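Local coordinates for protein Abbfa_003403 (Acinetobacter baumannii, PDB 4ZXH) that probably assembles a peptide product on a phosphopantetheine arm, as a nonribosomal peptide synthetase with condensation, adenylation, carrier and thioesterase domains, at residues L53-K56 with P57-I60; L159-V162 with S163-F166; M150-W153 with S154-L157. One frame throughout, in Å; residues are numbered along the deposited sequence.

Contact 1 (L53-K56 with P57-I60). With PX4 (1,2-dimyristoyl-sn-glycero-3-phosphocholine), chain C.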
loop_
_atom_site.group_PDB
_atom_site.type_symbol
_atom_site.label_atom_id
_atom_site.label_comp_id
_atom_site.label_asym_id
_atom_site.label_seq_id
_atom_site.Cartn_x
_atom_site.Cartn_y
_atom_site.Cartn_z
ATOM N N LEU A 53 28.632 33.142 -35.320
ATOM C CA LEU A 53 27.351 32.455 -35.116
ATOM C C LEU A 53 26.193 33.413 -35.375
ATOM O O LEU A 53 25.162 33.027 -35.934
ATOM C CB LEU A 53 27.254 31.879 -33.697
ATOM C CG LEU A 53 26.029 31.028 -33.345
ATOM C CD1 LEU A 53 25.810 29.916 -34.373
ATOM C CD2 LEU A 53 26.145 30.437 -31.952
ATOM N N GLY A 54 26.379 34.667 -34.974
ATOM C CA GLY A 54 25.396 35.707 -35.218
ATOM C C GLY A 54 24.032 35.363 -34.654
ATOM O O GLY A 54 23.906 34.996 -33.481
ATOM N N ASN A 55 23.021 35.463 -35.514
ATOM C CA ASN A 55 21.628 35.257 -35.143
ATOM C C ASN A 55 21.131 33.858 -35.529
ATOM O O ASN A 55 19.935 33.563 -35.435
ATOM C CB ASN A 55 20.755 36.321 -35.814
ATOM C CG ASN A 55 19.498 36.637 -35.029
ATOM O OD1 ASN A 55 19.243 36.065 -33.971
ATOM N ND2 ASN A 55 18.693 37.545 -35.560
ATOM N N LYS A 56 22.051 32.993 -35.953
ATOM C CA LYS A 56 21.679 31.671 -36.461
ATOM C C LYS A 56 20.816 30.808 -35.516
ATOM O O LYS A 56 19.973 30.040 -35.989
ATOM C CB LYS A 56 22.937 30.890 -36.848
ATOM C CG LYS A 56 23.541 31.332 -38.165
ATOM C CD LYS A 56 24.645 30.399 -38.605
ATOM C CE LYS A 56 25.434 31.022 -39.745
ATOM N NZ LYS A 56 26.109 32.271 -39.302
ATOM N N PRO A 57 21.030 30.905 -34.191
ATOM C CA PRO A 57 20.181 30.047 -33.361
ATOM C C PRO A 57 18.682 30.357 -33.486
ATOM O O PRO A 57 17.917 29.428 -33.731
ATOM C CB PRO A 57 20.697 30.325 -31.951
ATOM C CG PRO A 57 22.119 30.636 -32.159
ATOM C CD PRO A 57 22.146 31.464 -33.409
ATOM N N ILE A 58 18.280 31.617 -33.349
ATOM C CA ILE A 58 16.885 31.997 -33.568
ATOM C C ILE A 58 16.415 31.631 -34.990
ATOM O O ILE A 58 15.343 31.051 -35.152
ATOM C CB ILE A 58 16.658 33.514 -33.340
ATOM C CG1 ILE A 58 17.054 33.934 -31.925
ATOM C CG2 ILE A 58 15.201 33.867 -33.550
ATOM C CD1 ILE A 58 16.103 33.448 -30.863
ATOM N N GLU A 59 17.203 31.966 -36.015
ATOM C CA GLU A 59 16.824 31.638 -37.399
ATOM C C GLU A 59 16.589 30.133 -37.599
ATOM O O GLU A 59 15.651 29.725 -38.289
ATOM C CB GLU A 59 17.886 32.102 -38.398
ATOM C CG GLU A 59 18.231 33.570 -38.346
ATOM C CD GLU A 59 19.231 33.969 -39.439
ATOM O OE1 GLU A 59 19.643 33.083 -40.230
ATOM O OE2 GLU A 59 19.612 35.163 -39.496
ATOM N N ILE A 60 17.454 29.319 -37.004
ATOM C CA ILE A 60 17.393 27.875 -37.187
ATOM C C ILE A 60 16.233 27.292 -36.381
ATOM O O ILE A 60 15.489 26.450 -36.880
ATOM C CB ILE A 60 18.727 27.213 -36.782
ATOM C CG1 ILE A 60 19.809 27.561 -37.802
ATOM C CG2 ILE A 60 18.574 25.706 -36.658
ATOM C CD1 ILE A 60 21.223 27.384 -37.280
HETATM O O1 PX4 C . 21.334 37.043 -26.170
HETATM O O2 PX4 C . 23.759 36.689 -25.282
HETATM P P1 PX4 C . 22.756 36.583 -26.405
HETATM O O3 PX4 C . 23.373 37.296 -27.718
HETATM C C1 PX4 C . 23.018 38.605 -28.170
HETATM C C2 PX4 C . 24.001 39.018 -29.270
HETATM N N1 PX4 C . 23.601 40.255 -29.977
HETATM C C3 PX4 C . 23.009 41.228 -29.042
HETATM C C4 PX4 C . 24.791 40.854 -30.607
HETATM C C5 PX4 C . 22.633 39.933 -31.036
HETATM O O4 PX4 C . 22.734 35.053 -26.930
HETATM C C6 PX4 C . 23.468 33.984 -26.325
HETATM C C7 PX4 C . 22.700 32.687 -26.556
HETATM C C8 PX4 C . 21.229 33.094 -26.573
HETATM O O5 PX4 C . 20.394 31.958 -26.784
HETATM C C9 PX4 C . 19.147 32.059 -27.532
HETATM O O6 PX4 C . 18.873 33.082 -28.135
HETATM C C10 PX4 C . 18.204 30.884 -27.566
HETATM C C11 PX4 C . 18.292 30.150 -28.897
HETATM C C12 PX4 C . 18.658 28.694 -28.650
HETATM C C13 PX4 C . 17.922 27.812 -29.649
HETATM C C14 PX4 C . 18.908 26.958 -30.429
HETATM C C15 PX4 C . 18.207 26.413 -31.659
HETATM C C16 PX4 C . 18.258 24.899 -31.656
HETATM C C17 PX4 C . 17.345 24.335 -32.728
HETATM C C18 PX4 C . 15.942 24.108 -32.166
HETATM C C19 PX4 C . 15.662 22.637 -31.910
HETATM C C20 PX4 C . 14.532 22.490 -30.897
HETATM C C21 PX4 C . 14.156 21.020 -30.709
HETATM C C22 PX4 C . 13.602 20.726 -29.324
HETATM O O7 PX4 C . 23.064 32.080 -27.807
HETATM C C23 PX4 C . 23.340 30.642 -27.694
HETATM O O8 PX4 C . 23.717 30.231 -26.614
HETATM C C24 PX4 C . 23.139 29.694 -28.881
HETATM C C25 PX4 C . 23.497 28.219 -28.632
HETATM C C26 PX4 C . 23.097 27.299 -29.800
HETATM C C27 PX4 C . 23.355 25.805 -29.522
HETATM C C28 PX4 C . 23.013 24.875 -30.691
HETATM C C29 PX4 C . 23.272 23.387 -30.400
HETATM C C30 PX4 C . 22.984 22.471 -31.599
HETATM C C31 PX4 C . 22.496 21.040 -31.266
HETATM C C32 PX4 C . 21.006 21.035 -30.892
HETATM C C33 PX4 C . 20.267 19.695 -31.019
HETATM C C34 PX4 C . 18.981 19.681 -30.185
HETATM C C35 PX4 C . 17.837 18.816 -30.722
HETATM C C36 PX4 C . 17.429 17.734 -29.734
#
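Leu53 turns CG away from its own backbone N (chi1 -175°), and this lays its branch point against the ring of Pro57. Leu53 CG is 3.9 Å from Pro57 CD. The two leucine methyls touch neighbouring ring atoms, CD1 near CD and CD2 near CG. In Asn55, chi1 of -152° and an amide torsion near zero carry OD1 to the flank of Ile58, 3.7 Å from Ile58 CG1. Asn55 holds the N-cap position, but its side chain makes no capping bond. The Asn55 carbonyl O accepts the first helix bond, from Glu59 N at 3.2 Å, almost straight (178°). Ile60 N donates to Lys56 O at 2.8 Å. Pro57 lies in the first helical turn, where its missing N-H costs no helix bond. Just before it, Leu53 to Lys56 form a type II' turn, with Gly54 supplying the positive phi. The lipid lies against this helix start, with Pro57 CG 3.6 Å from PX4 C24. Ile58 CD1 reaches toward the ester carbonyl oxygen O6 of the same lipid. The segment leads from strand 40-49 into helix 56-67, and Ile60 packs on Phe166, at the C-terminal end of helix 152-165.

Contact 2 (L159-V162 with S163-F166). With PX4 (1,2-dimyristoyl-sn-glycero-3-phosphocholine), chain C.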
loop_
_atom_site.group_PDB
_atom_site.type_symbol
_atom_site.label_atom_id
_atom_site.label_comp_id
_atom_site.label_asym_id
_atom_site.label_seq_id
_atom_site.Cartn_x
_atom_site.Cartn_y
_atom_site.Cartn_z
ATOM N N LEU A 159 18.511 15.730 -33.453
ATOM C CA LEU A 159 19.880 16.130 -33.123
ATOM C C LEU A 159 20.790 16.169 -34.351
ATOM O O LEU A 159 21.556 17.111 -34.551
ATOM C CB LEU A 159 20.459 15.175 -32.090
ATOM C CG LEU A 159 21.928 15.352 -31.737
ATOM C CD1 LEU A 159 22.202 16.795 -31.347
ATOM C CD2 LEU A 159 22.297 14.406 -30.602
ATOM N N ARG A 160 20.709 15.139 -35.180
ATOM C CA ARG A 160 21.592 15.084 -36.312
ATOM C C ARG A 160 21.214 16.188 -37.294
ATOM O O ARG A 160 22.068 16.943 -37.743
ATOM C CB ARG A 160 21.552 13.718 -36.987
ATOM C CG ARG A 160 22.602 13.626 -38.100
ATOM C CD ARG A 160 22.829 12.248 -38.676
ATOM N NE ARG A 160 24.096 12.328 -39.387
ATOM C CZ ARG A 160 25.276 12.065 -38.831
ATOM N NH1 ARG A 160 25.341 11.659 -37.558
ATOM N NH2 ARG A 160 26.389 12.210 -39.545
ATOM N N ASP A 161 19.930 16.297 -37.602
ATOM C CA ASP A 161 19.453 17.348 -38.487
ATOM C C ASP A 161 19.851 18.751 -38.018
ATOM O O ASP A 161 20.381 19.537 -38.797
ATOM C CB ASP A 161 17.942 17.269 -38.619
ATOM C CG ASP A 161 17.417 18.070 -39.785
ATOM O OD1 ASP A 161 17.634 17.646 -40.953
ATOM O OD2 ASP A 161 16.768 19.106 -39.524
ATOM N N VAL A 162 19.615 19.067 -36.750
ATOM C CA VAL A 162 19.895 20.418 -36.282
ATOM C C VAL A 162 21.399 20.697 -36.264
ATOM O O VAL A 162 21.839 21.816 -36.529
ATOM C CB VAL A 162 19.284 20.653 -34.903
ATOM C CG1 VAL A 162 19.674 22.021 -34.360
ATOM C CG2 VAL A 162 17.786 20.555 -35.010
ATOM N N SER A 163 22.190 19.670 -35.989
ATOM C CA SER A 163 23.636 19.798 -36.052
ATOM C C SER A 163 24.129 20.143 -37.464
ATOM O O SER A 163 25.075 20.910 -37.632
ATOM C CB SER A 163 24.281 18.505 -35.572
ATOM O OG SER A 163 24.184 18.389 -34.163
ATOM N N LYS A 164 23.496 19.566 -38.480
ATOM C CA LYS A 164 23.856 19.884 -39.848
ATOM C C LYS A 164 23.530 21.346 -40.140
ATOM O O LYS A 164 24.319 22.065 -40.766
ATOM C CB LYS A 164 23.134 18.972 -40.843
ATOM C CG LYS A 164 23.464 19.302 -42.300
ATOM C CD LYS A 164 22.677 18.448 -43.272
ATOM C CE LYS A 164 21.166 18.607 -43.063
ATOM N NZ LYS A 164 20.351 17.741 -43.983
ATOM N N ARG A 165 22.359 21.785 -39.696
ATOM C CA ARG A 165 21.949 23.156 -39.931
ATOM C C ARG A 165 22.940 24.115 -39.293
ATOM O O ARG A 165 23.169 25.212 -39.803
ATOM C CB ARG A 165 20.548 23.403 -39.396
ATOM C CG ARG A 165 19.459 22.627 -40.111
ATOM C CD ARG A 165 18.154 22.847 -39.390
ATOM N NE ARG A 165 17.077 21.988 -39.856
ATOM C CZ ARG A 165 16.012 22.415 -40.530
ATOM N NH1 ARG A 165 15.886 23.705 -40.818
ATOM N NH2 ARG A 165 15.064 21.559 -40.906
ATOM N N PHE A 166 23.550 23.680 -38.195
ATOM C CA PHE A 166 24.545 24.490 -37.495
ATOM C C PHE A 166 25.964 24.349 -38.028
ATOM O O PHE A 166 26.854 25.068 -37.581
ATOM C CB PHE A 166 24.545 24.167 -36.006
ATOM C CG PHE A 166 23.554 24.968 -35.223
ATOM C CD1 PHE A 166 23.817 26.290 -34.904
ATOM C CD2 PHE A 166 22.363 24.405 -34.804
ATOM C CE1 PHE A 166 22.909 27.034 -34.185
ATOM C CE2 PHE A 166 21.450 25.140 -34.092
ATOM C CZ PHE A 166 21.724 26.455 -33.772
HETATM O O1 PX4 C . 21.334 37.043 -26.170
HETATM O O2 PX4 C . 23.759 36.689 -25.282
HETATM P P1 PX4 C . 22.756 36.583 -26.405
HETATM O O3 PX4 C . 23.373 37.296 -27.718
HETATM C C1 PX4 C . 23.018 38.605 -28.170
HETATM C C2 PX4 C . 24.001 39.018 -29.270
HETATM N N1 PX4 C . 23.601 40.255 -29.977
HETATM C C3 PX4 C . 23.009 41.228 -29.042
HETATM C C4 PX4 C . 24.791 40.854 -30.607
HETATM C C5 PX4 C . 22.633 39.933 -31.036
HETATM O O4 PX4 C . 22.734 35.053 -26.930
HETATM C C6 PX4 C . 23.468 33.984 -26.325
HETATM C C7 PX4 C . 22.700 32.687 -26.556
HETATM C C8 PX4 C . 21.229 33.094 -26.573
HETATM O O5 PX4 C . 20.394 31.958 -26.784
HETATM C C9 PX4 C . 19.147 32.059 -27.532
HETATM O O6 PX4 C . 18.873 33.082 -28.135
HETATM C C10 PX4 C . 18.204 30.884 -27.566
HETATM C C11 PX4 C . 18.292 30.150 -28.897
HETATM C C12 PX4 C . 18.658 28.694 -28.650
HETATM C C13 PX4 C . 17.922 27.812 -29.649
HETATM C C14 PX4 C . 18.908 26.958 -30.429
HETATM C C15 PX4 C . 18.207 26.413 -31.659
HETATM C C16 PX4 C . 18.258 24.899 -31.656
HETATM C C17 PX4 C . 17.345 24.335 -32.728
HETATM C C18 PX4 C . 15.942 24.108 -32.166
HETATM C C19 PX4 C . 15.662 22.637 -31.910
HETATM C C20 PX4 C . 14.532 22.490 -30.897
HETATM C C21 PX4 C . 14.156 21.020 -30.709
HETATM C C22 PX4 C . 13.602 20.726 -29.324
HETATM O O7 PX4 C . 23.064 32.080 -27.807
HETATM C C23 PX4 C . 23.340 30.642 -27.694
HETATM O O8 PX4 C . 23.717 30.231 -26.614
HETATM C C24 PX4 C . 23.139 29.694 -28.881
HETATM C C25 PX4 C . 23.497 28.219 -28.632
HETATM C C26 PX4 C . 23.097 27.299 -29.800
HETATM C C27 PX4 C . 23.355 25.805 -29.522
HETATM C C28 PX4 C . 23.013 24.875 -30.691
HETATM C C29 PX4 C . 23.272 23.387 -30.400
HETATM C C30 PX4 C . 22.984 22.471 -31.599
HETATM C C31 PX4 C . 22.496 21.040 -31.266
HETATM C C32 PX4 C . 21.006 21.035 -30.892
HETATM C C33 PX4 C . 20.267 19.695 -31.019
HETATM C C34 PX4 C . 18.981 19.681 -30.185
HETATM C C35 PX4 C . 17.837 18.816 -30.722
HETATM C C36 PX4 C . 17.429 17.734 -29.734
#
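The C-terminal turns of helix 152-165 form one wall of the lipid pocket in the condensation domain, and Leu159, Val162 and Phe166 line it. Val162 and Phe166 lie side by side and point the same way. Val162 CG1 meets the edge of the phenyl ring in its plane, 3.6 Å from Phe166 CE2. A lipid tail crosses one face of that ring, with PX4 C28 3.7 Å from Phe166 CZ and offset toward the rim. One turn before Val162, Leu159 CD1 touches C33 near the end of the same tail at 3.5 Å. Next to this apolar strip lies a salt bridge. Arg165 is extended from CG to NE and sets its guanidinium edge on Asp161, in an i to i+4 pair. NE donates to Asp161 OD2 at 2.9 Å from above the carboxylate plane, and NH2 makes a longer bond to the same oxygen. The two flat groups are turned 69° against each other. Tyr68 OH also bonds Asp161 OD2, and Asp67 pairs with Arg165 NH2. These two partners tie the pair to the end of helix 56-67 and the residue after it. Ser163 folds its hydroxyl back along the helix (chi1 -74°). Leu159 O therefore takes two bonds from opposite faces of its carbonyl plane, from Ser163 N at 3.0 Å and Ser163 OG at 2.9 Å.

Contact 3 (M150-W153 with S154-L157)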
loop_
_atom_site.group_PDB
_atom_site.type_symbol
_atom_site.label_atom_id
_atom_site.label_comp_id
_atom_site.label_asym_id
_atom_site.label_seq_id
_atom_site.Cartn_x
_atom_site.Cartn_y
_atom_site.Cartn_z
ATOM N N MET A 150 7.741 12.429 -28.170
ATOM C CA MET A 150 8.602 11.637 -29.047
ATOM C C MET A 150 9.567 10.795 -28.238
ATOM O O MET A 150 9.764 11.023 -27.052
ATOM C CB MET A 150 9.362 12.528 -30.061
ATOM C CG MET A 150 10.289 13.636 -29.504
ATOM S SD MET A 150 11.172 14.622 -30.798
ATOM C CE MET A 150 9.870 15.694 -31.354
ATOM N N ASP A 151 10.138 9.788 -28.881
ATOM C CA ASP A 151 11.091 8.922 -28.221
ATOM C C ASP A 151 12.534 9.369 -28.502
ATOM O O ASP A 151 12.771 10.361 -29.179
ATOM C CB ASP A 151 10.866 7.476 -28.670
ATOM C CG ASP A 151 10.855 7.337 -30.164
ATOM O OD1 ASP A 151 11.444 8.212 -30.832
ATOM O OD2 ASP A 151 10.269 6.354 -30.676
ATOM N N PHE A 152 13.484 8.612 -27.975
ATOM C CA PHE A 152 14.897 8.895 -28.126
ATOM C C PHE A 152 15.368 8.744 -29.575
ATOM O O PHE A 152 16.130 9.588 -30.062
ATOM C CB PHE A 152 15.700 7.979 -27.210
ATOM C CG PHE A 152 17.109 8.427 -26.987
ATOM C CD1 PHE A 152 17.378 9.586 -26.266
ATOM C CD2 PHE A 152 18.174 7.679 -27.486
ATOM C CE1 PHE A 152 18.691 10.005 -26.062
ATOM C CE2 PHE A 152 19.483 8.084 -27.281
ATOM C CZ PHE A 152 19.740 9.251 -26.571
ATOM N N TRP A 153 14.921 7.689 -30.265
ATOM C CA TRP A 153 15.255 7.542 -31.686
ATOM C C TRP A 153 14.939 8.875 -32.392
ATOM O O TRP A 153 15.717 9.338 -33.223
ATOM C CB TRP A 153 14.499 6.359 -32.321
ATOM C CG TRP A 153 14.848 6.012 -33.763
ATOM C CD1 TRP A 153 14.156 6.377 -34.877
ATOM C CD2 TRP A 153 15.944 5.212 -34.228
ATOM N NE1 TRP A 153 14.739 5.868 -36.001
ATOM C CE2 TRP A 153 15.846 5.152 -35.636
ATOM C CE3 TRP A 153 17.015 4.563 -33.598
ATOM C CZ2 TRP A 153 16.784 4.466 -36.427
ATOM C CZ3 TRP A 153 17.950 3.878 -34.391
ATOM C CH2 TRP A 153 17.823 3.838 -35.785
ATOM N N SER A 154 13.829 9.512 -32.015
ATOM C CA SER A 154 13.428 10.794 -32.603
ATOM C C SER A 154 14.408 11.899 -32.261
ATOM O O SER A 154 14.724 12.747 -33.115
ATOM C CB SER A 154 12.025 11.197 -32.146
ATOM O OG SER A 154 11.049 10.309 -32.674
ATOM N N ILE A 155 14.874 11.892 -31.011
ATOM C CA ILE A 155 15.889 12.836 -30.563
ATOM C C ILE A 155 17.099 12.804 -31.495
ATOM O O ILE A 155 17.580 13.842 -31.943
ATOM C CB ILE A 155 16.355 12.541 -29.125
ATOM C CG1 ILE A 155 15.277 12.933 -28.101
ATOM C CG2 ILE A 155 17.648 13.269 -28.822
ATOM C CD1 ILE A 155 14.601 14.237 -28.404
ATOM N N GLY A 156 17.571 11.605 -31.813
ATOM C CA GLY A 156 18.745 11.468 -32.644
ATOM C C GLY A 156 18.501 11.972 -34.050
ATOM O O GLY A 156 19.356 12.604 -34.644
ATOM N N LEU A 157 17.327 11.678 -34.587
ATOM C CA LEU A 157 16.944 12.204 -35.875
ATOM C C LEU A 157 16.984 13.726 -35.845
ATOM O O LEU A 157 17.403 14.374 -36.798
ATOM C CB LEU A 157 15.550 11.722 -36.251
ATOM C CG LEU A 157 15.409 10.275 -36.705
ATOM C CD1 LEU A 157 13.947 10.005 -36.997
ATOM C CD2 LEU A 157 16.233 10.036 -37.941
#
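Met150 sets its CB against Ser154 CB at 3.6 Å. Its CG lies between the backbone N and the carbonyl carbon (chi1 59°), and the chain bends at its last torsion. SD then passes Ser154 CB and crosses the side chain of Ile155 at about a right angle, 4.2 Å from Ile155 CD1. Both Met150 and Ile155 also pack on Ile145 of strand 138-146. Asp151 is the N-cap residue. Its chi1 of 52° folds the carboxylate over the open helix start, and OD1 accepts a capping bond from Ser154 N at 3.0 Å. Ser154 OG lies 2.8 Å from the same Asp151 OD1, with Gly295 O as a second acceptor nearby. Arg285 forms a salt bridge with OD1, while Phe297 N donates to OD2. The buried carboxylate is thus held at both oxygens. The Phe152 ring grazes Ile155 obliquely, with CD1 4.2 Å from Ile155 CB. Trp153 has CG anti to its N (chi1 -175°), beside the carbonyl carbon, which brings the indole to Leu157. Its CD1 meets Leu157 CD1 at 4.2 Å, and NE1 donates to Arg291 O. Backbone bonds Gly156 N to Phe152 O and Leu157 N to Trp153 O continue the helix. By sequence, Asp151 is the aspartate of the HHxxxD motif of condensation domains; its bridge to an arginine fits the structural part this aspartate plays in the family.

How the contacts relate
All three contacts lie in the condensation domain and follow in series, so none nests in or crosses another. Contact 1 comes first. It closes the turn after strand 40-49 and starts helix 56-67. Contact 3 follows strand 138-146 and caps the start of helix 152-165. Contact 2 takes up the same helix after a gap of one residue and runs to the far end. There the chain meets contact 1 again: Pro57 and Leu53 also reach the Phe166 ring. Contacts 1 and 2 thus join the two helices beside the bound lipid, which both touch. Contact 3 stays about 11 Å from contact 1 at the nearest atoms.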